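Local structure of Vlm2 (Streptomyces tsusimaensis, 6ECB) at residues A[82-87]-A[220-225]; A[243-246]-A[252-255]. The protein takes part in making the depsipeptide valinomycin as a nonribosomal peptide synthetase, this chain being its thioesterase domain, which probably releases the acyl chain. All blocks are in the same frame, centred on the assembly; numbering follows the deposited sequence.

Contact 1: residues A[82-87]-A[220-225]; sequences VYPSFE and LMYSRD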
# COMPACT_ATOMS: atom_id res chain seq x y z
N VAL A 82 3.07 5.10 17.24
CA VAL A 82 3.94 3.93 17.23
C VAL A 82 4.82 4.01 15.99
O VAL A 82 4.30 4.22 14.89
CB VAL A 82 3.13 2.62 17.23
CG1 VAL A 82 4.06 1.43 17.22
CG2 VAL A 82 2.21 2.58 18.43
N TYR A 83 6.12 3.80 16.17
CA TYR A 83 7.10 3.79 15.09
C TYR A 83 7.72 2.40 15.06
O TYR A 83 8.77 2.15 15.66
CB TYR A 83 8.15 4.88 15.29
CG TYR A 83 7.52 6.24 15.43
CD1 TYR A 83 6.93 6.85 14.34
CD2 TYR A 83 7.48 6.89 16.64
CE1 TYR A 83 6.33 8.09 14.45
CE2 TYR A 83 6.90 8.15 16.76
CZ TYR A 83 6.31 8.74 15.65
OH TYR A 83 5.71 9.99 15.74
N PRO A 84 7.08 1.46 14.39
CA PRO A 84 7.57 0.08 14.42
C PRO A 84 8.77 -0.11 13.53
O PRO A 84 8.93 0.56 12.49
CB PRO A 84 6.38 -0.74 13.89
CG PRO A 84 5.53 0.21 13.18
CD PRO A 84 5.83 1.61 13.62
N SER A 85 9.60 -1.06 13.91
CA SER A 85 10.58 -1.60 12.97
C SER A 85 9.83 -2.29 11.83
O SER A 85 8.63 -2.58 11.92
CB SER A 85 11.51 -2.59 13.67
OG SER A 85 10.78 -3.76 13.98
N PHE A 86 10.54 -2.58 10.73
CA PHE A 86 9.91 -3.32 9.64
C PHE A 86 9.35 -4.64 10.14
O PHE A 86 8.20 -4.99 9.84
CB PHE A 86 10.91 -3.56 8.51
CG PHE A 86 10.35 -4.36 7.37
CD1 PHE A 86 10.74 -5.67 7.18
CD2 PHE A 86 9.44 -3.81 6.48
CE1 PHE A 86 10.25 -6.41 6.13
CE2 PHE A 86 8.94 -4.57 5.41
CZ PHE A 86 9.35 -5.88 5.26
N GLU A 87 10.14 -5.38 10.93
CA GLU A 87 9.68 -6.68 11.45
C GLU A 87 8.46 -6.52 12.35
O GLU A 87 7.50 -7.29 12.24
CB GLU A 87 10.82 -7.38 12.20
N LEU A 220 10.19 5.57 5.75
CA LEU A 220 11.08 5.86 4.63
C LEU A 220 12.54 5.61 4.97
O LEU A 220 13.35 5.52 4.06
CB LEU A 220 10.91 7.31 4.17
CG LEU A 220 9.60 7.58 3.42
CD1 LEU A 220 9.45 9.04 3.11
CD2 LEU A 220 9.52 6.74 2.12
N MET A 221 12.90 5.52 6.27
CA MET A 221 14.25 5.17 6.65
C MET A 221 14.49 3.68 6.79
O MET A 221 15.61 3.29 7.11
CB MET A 221 14.63 5.86 7.99
CG MET A 221 14.42 7.32 7.97
SD MET A 221 14.94 8.03 9.58
CE MET A 221 13.97 9.52 9.56
N TYR A 222 13.49 2.82 6.56
CA TYR A 222 13.74 1.37 6.56
C TYR A 222 14.85 1.04 5.57
O TYR A 222 14.94 1.64 4.50
CB TYR A 222 12.50 0.60 6.19
CG TYR A 222 11.39 0.52 7.22
CD1 TYR A 222 11.60 0.84 8.56
CD2 TYR A 222 10.14 0.09 6.84
CE1 TYR A 222 10.54 0.74 9.49
CE2 TYR A 222 9.12 -0.03 7.73
CZ TYR A 222 9.32 0.30 9.06
OH TYR A 222 8.22 0.16 9.89
N SER A 223 15.71 0.10 5.96
CA SER A 223 16.85 -0.29 5.12
C SER A 223 16.39 -1.17 3.96
O SER A 223 15.60 -2.10 4.14
CB SER A 223 17.88 -1.03 5.98
OG SER A 223 18.83 -1.65 5.15
N ARG A 224 16.91 -0.90 2.77
CA ARG A 224 16.59 -1.75 1.62
C ARG A 224 16.95 -3.20 1.89
O ARG A 224 16.23 -4.12 1.48
CB ARG A 224 17.32 -1.24 0.37
N ASP A 225 18.02 -3.43 2.64
CA ASP A 225 18.47 -4.79 2.89
C ASP A 225 17.55 -5.53 3.84
O ASP A 225 17.45 -6.76 3.76
CB ASP A 225 19.90 -4.79 3.45
CG ASP A 225 20.90 -4.14 2.50
OD1 ASP A 225 20.73 -4.27 1.27
OD2 ASP A 225 21.85 -3.50 2.99

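Contact 2: residues A[243-246]-A[252-255]; sequences KNHA and LFSA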
# COMPACT_ATOMS: atom_id res chain seq x y z
N LYS A 243 5.12 1.00 -16.82
CA LYS A 243 6.10 0.88 -17.90
C LYS A 243 6.84 2.18 -18.17
O LYS A 243 7.39 2.36 -19.26
CB LYS A 243 5.43 0.36 -19.16
CG LYS A 243 4.79 -1.02 -19.00
CD LYS A 243 5.72 -2.06 -18.31
CE LYS A 243 7.03 -2.29 -19.09
NZ LYS A 243 6.78 -2.83 -20.46
N ASN A 244 6.92 3.07 -17.20
CA ASN A 244 7.66 4.32 -17.37
C ASN A 244 8.78 4.45 -16.35
O ASN A 244 9.18 5.56 -16.00
CB ASN A 244 6.70 5.50 -17.27
CG ASN A 244 5.67 5.47 -18.35
OD1 ASN A 244 6.00 5.47 -19.53
ND2 ASN A 244 4.40 5.40 -17.96
N HIS A 245 9.28 3.32 -15.85
CA HIS A 245 10.40 3.36 -14.93
C HIS A 245 11.70 3.59 -15.68
O HIS A 245 11.84 3.24 -16.85
CB HIS A 245 10.51 2.04 -14.15
CG HIS A 245 9.35 1.75 -13.26
ND1 HIS A 245 9.17 2.39 -12.05
CD2 HIS A 245 8.33 0.88 -13.39
CE1 HIS A 245 8.09 1.90 -11.47
NE2 HIS A 245 7.55 1.00 -12.26
N ALA A 246 12.67 4.17 -14.98
CA ALA A 246 14.02 4.21 -15.50
C ALA A 246 14.47 2.78 -15.80
O ALA A 246 14.08 1.85 -15.11
CB ALA A 246 14.97 4.86 -14.50
N LEU A 252 14.57 -4.63 -12.63
CA LEU A 252 14.57 -5.27 -11.32
C LEU A 252 13.28 -6.01 -11.01
O LEU A 252 13.23 -6.75 -10.02
CB LEU A 252 14.83 -4.25 -10.21
CG LEU A 252 16.18 -3.55 -10.31
CD1 LEU A 252 16.31 -2.52 -9.19
CD2 LEU A 252 17.32 -4.58 -10.23
N PHE A 253 12.23 -5.85 -11.83
CA PHE A 253 10.96 -6.47 -11.49
C PHE A 253 11.03 -7.99 -11.61
O PHE A 253 10.38 -8.69 -10.83
CB PHE A 253 9.84 -5.93 -12.38
CG PHE A 253 9.28 -4.62 -11.88
CD1 PHE A 253 8.27 -4.60 -10.95
CD2 PHE A 253 9.81 -3.42 -12.31
CE1 PHE A 253 7.76 -3.39 -10.48
CE2 PHE A 253 9.30 -2.21 -11.83
CZ PHE A 253 8.29 -2.22 -10.91
N SER A 254 11.77 -8.50 -12.59
CA SER A 254 11.79 -9.94 -12.83
C SER A 254 12.31 -10.71 -11.62
O SER A 254 12.03 -11.92 -11.49
CB SER A 254 12.63 -10.25 -14.06
OG SER A 254 14.02 -9.99 -13.86
N ALA A 255 13.05 -10.04 -10.74
CA ALA A 255 13.56 -10.71 -9.55
C ALA A 255 12.46 -11.20 -8.61
O ALA A 255 12.76 -11.98 -7.71
CB ALA A 255 14.55 -9.79 -8.83

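Contact 1: residues A[82-87]-A[220-225]
The carbonyl oxygen of Pro84 is gripped by two donors, the phenol of Tyr222 across the contact and His218 NE2 from helix 206-220. Tyr222 OH donates to Pro84 O over 2.7 Å, a short bond that arrives from above the carbonyl plane, 47° out of it. From the ring's side, Pro84 O lies at the edge of the tyrosine, near its plane; the phenol oxygen is also hydrogen-bonded to Gln219 NE2, which helps fix the ring's position. What follows illustrates how a tyrosine can spend its hydroxyl on a polar bond while a face of its ring serves for packing. Phe86 CB sits over the centre of one face of Tyr222, 4.0 Å from the ring centroid, in a CH-pi contact. Because Phe86 CG is anti to the backbone N (chi1 178°), the phenyl ring continues past that face and turns an edge to it: an offset edge-to-face pair with centroids 5.8 Å apart and planes at 78°. Its leading atom is Phe86 CD2, 4.0 Å from Tyr222 CD2. Even backbone joins in, Phe86 N approaching Tyr222 CE1 to 3.5 Å. Both segments run into helix starts: Ser85 is the N-cap of helix 86-97, while Ser223 OG accepts from Asp225 N at 3.2 Å to cap helix 224-227. Beyond the pair, Phe86 packs edge-to-face on Tyr119 and against Ile116 of helix 112-126, and Tyr222 reaches Leu112 of that helix, Met89 of helix 86-97 and Val227 of helix 224-227.

Contact 2: residues A[243-246]-A[252-255]
The short helix 247-250 separates the two segments, whose nearest CA atoms, of His245 and Leu252, are still 10.2 Å apart. Segment 243-246 ends at Ala246, the N-cap of that helix; segment 252-255 runs into a 3-10 turn, where Ala255 N makes a weak bond to Leu252 O, at 3.4 Å. With no hydrogen bond between the segments, two rings bridge the gap. Both His245 and Phe253 set CG anti to their own carbonyl carbon (chi1 -64° and -83°), which extends the rings toward each other. Phe253 brings CE2 over one face of the imidazole, 3.6 Å from His245 CD2, with CZ equally near His245 NE2. The planes meet at 44° with centroids 5.1 Å apart, an oblique packing. In the alpha/beta-hydrolase fold of this domain, segment 243-246 follows strand 237-241, just beside the strand 134-137 after which Asp138 comes, the probable acid of a Ser-His-Asp triad with Ser111 and His273. His245 NE2 is hydrogen-bonded to Asp138 OD1, consistent with a second-shell role if Asp138 is the triad acid. With an alanine here, Asp138 would probably lose this partner and the CE2-CZ corner of Phe253 would be left without its covering ring. Phe253 itself also touches Asp138, along with Pro140 and the strand residues Val239 and Arg241. Nearby, Lys243 NZ forms a salt bridge with Asp268 OD2, tying the loop to the end of the outermost strand 264-268.

How the contacts relate
Contacts 1 and 2 belong to the same thioesterase domain and follow one another along the chain, contact 1 closing before strand 237-241 leads into contact 2. Their centres lie 23 Å apart, with nearest atoms about 10 Å from each other. Contact 1 is long-range, joining the start of helix 86-97 to the chain just beyond helix 206-220, with helix 112-126 alongside; contact 2 is local, spanning one short helix beside the central sheet. They are related through the probable active site: the Phe86 side chain comes close to the likely nucleophile elbow around Ser111 without contact, whereas His245 reaches Asp138, so contact 1 lies near the probable nucleophile and contact 2 at the probable acid.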